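Local coordinates for alkyl hydroperoxide reductase/ Thiol specific antioxidant/ Mal allergen (Burkholderia ambifaria, PDB 5ENU), which probably reduces hydrogen peroxide and organic hydroperoxides as a thiol-dependent antioxidant enzyme of the peroxiredoxin family, at residues 27-30 with 31-35. Numbering follows the deposited sequence.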
loop_
_atom_site.group_PDB
_atom_site.type_symbol
_atom_site.label_atom_id
_atom_site.label_comp_id
_atom_site.label_asym_id
_atom_site.label_seq_id
_atom_site.Cartn_x
_atom_site.Cartn_y
_atom_site.Cartn_z
ATOM N N GLY A 27 -11.940 -1.305 -10.465
ATOM C CA GLY A 27 -12.975 -0.507 -9.841
ATOM C C GLY A 27 -12.547 0.024 -8.483
ATOM O O GLY A 27 -11.539 -0.375 -7.900
ATOM N N ASP A 28 -13.373 0.911 -7.972
ATOM C CA ASP A 28 -13.024 1.665 -6.787
ATOM C C ASP A 28 -13.056 0.771 -5.556
ATOM O O ASP A 28 -13.828 -0.193 -5.469
ATOM C CB ASP A 28 -14.009 2.818 -6.622
ATOM C CG ASP A 28 -15.449 2.346 -6.392
ATOM O OD1 ASP A 28 -15.975 1.464 -7.131
ATOM O OD2 ASP A 28 -16.080 2.901 -5.477
ATOM N N ILE A 29 -12.205 1.110 -4.586
ATOM C CA ILE A 29 -12.096 0.372 -3.336
ATOM C C ILE A 29 -12.285 1.339 -2.182
ATOM O O ILE A 29 -11.660 2.404 -2.155
ATOM C CB ILE A 29 -10.716 -0.303 -3.209
ATOM C CG1 ILE A 29 -10.564 -1.351 -4.306
ATOM C CG2 ILE A 29 -10.541 -0.905 -1.802
ATOM C CD1 ILE A 29 -9.180 -1.968 -4.390
ATOM N N SER A 30 -13.121 0.957 -1.224
ATOM C CA SER A 30 -13.255 1.676 0.034
ATOM C C SER A 30 -12.659 0.841 1.161
ATOM O O SER A 30 -12.733 -0.385 1.147
ATOM C CB SER A 30 -14.723 1.975 0.366
ATOM O OG SER A 30 -15.329 2.771 -0.637
ATOM N N LEU A 31 -12.085 1.519 2.160
ATOM C CA LEU A 31 -11.570 0.795 3.317
ATOM C C LEU A 31 -12.660 -0.050 3.953
ATOM O O LEU A 31 -12.391 -1.158 4.429
ATOM C CB LEU A 31 -10.998 1.781 4.332
ATOM C CG LEU A 31 -10.460 1.152 5.624
ATOM C CD1 LEU A 31 -9.286 0.219 5.319
ATOM C CD2 LEU A 31 -10.085 2.250 6.621
ATOM N N SER A 32 -13.903 0.438 3.930
ATOM C CA SER A 32 -15.008 -0.322 4.501
ATOM C C SER A 32 -15.239 -1.652 3.787
ATOM O O SER A 32 -15.749 -2.599 4.410
ATOM C CB SER A 32 -16.276 0.521 4.491
ATOM O OG SER A 32 -16.632 0.858 3.168
ATOM N N ASP A 33 -14.876 -1.754 2.493
ATOM C CA ASP A 33 -14.939 -3.037 1.785
ATOM C C ASP A 33 -14.095 -4.117 2.460
ATOM O O ASP A 33 -14.332 -5.305 2.226
ATOM C CB ASP A 33 -14.417 -2.910 0.343
ATOM C CG ASP A 33 -15.270 -2.000 -0.542
ATOM O OD1 ASP A 33 -16.475 -1.808 -0.274
ATOM O OD2 ASP A 33 -14.726 -1.514 -1.553
ATOM N N LEU A 34 -13.070 -3.732 3.220
ATOM C CA LEU A 34 -12.098 -4.650 3.800
ATOM C C LEU A 34 -12.442 -5.046 5.232
ATOM O O LEU A 34 -11.731 -5.867 5.818
ATOM C CB LEU A 34 -10.688 -4.038 3.749
ATOM C CG LEU A 34 -9.893 -4.172 2.442
ATOM C CD1 LEU A 34 -9.582 -5.629 2.137
ATOM C CD2 LEU A 34 -10.593 -3.486 1.265
ATOM N N LYS A 35 -13.515 -4.500 5.796
ATOM C CA LYS A 35 -13.929 -4.898 7.137
ATOM C C LYS A 35 -14.068 -6.414 7.213
ATOM O O LYS A 35 -14.598 -7.054 6.299
ATOM C CB LYS A 35 -15.264 -4.235 7.499
ATOM C CG LYS A 35 -15.110 -2.768 7.889
ATOM C CD LYS A 35 -16.394 -2.175 8.462
ATOM C CE LYS A 35 -17.439 -1.963 7.380
ATOM N NZ LYS A 35 -18.549 -1.070 7.854
HETATM O O HOH W 1 -14.476 -3.207 -3.914
#
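L31 takes over directly from S30 as the short strand 29-30 runs into a 3-10 turn, and its side chain turns away from the strand to lie on D19 and F20. S32 comes next, one residue into the turn: its OG lies alongside the S30 side chain, 3.6 Å from S30 CB, a van der Waals touch, while S30 OG, in the conformer described, is hydrogen-bonded to T21 on the antiparallel partner strand.

D33 grips S30 twice. Its backbone N donates a bent bond of 2.9 Å to S30 O, closing the first turn of the 3-10 segment. With CG beside its own backbone N (chi1 -65°), the carboxylate folds back along the chain, and D33 OD2 accepts a hydrogen bond from S30 N at 3.0 Å. That bond is almost straight (176°), although the N-H comes in 61° out of the carboxylate plane. This strand-to-turn passage sits in the N-terminal part of the thioredoxin-type peroxiredoxin fold, where the small hairpin 21-22/29-30 leads into core strand 38-43. A water adds a second hydrogen to D33 OD2, 2.9 Å away, and weakly reaches D28 O; the S30 N-H and the water would offset some of the carboxylate's negative charge.

L34 is the buried member of the turn, with its backbone N bonded to L31 O at 2.9 Å. Its side chain slants across that of I29, L34 CD2 meeting I29 CG2 at 4.0 Å, and both residues rest on strand 71-77, L34 against E72 and I29 against I74.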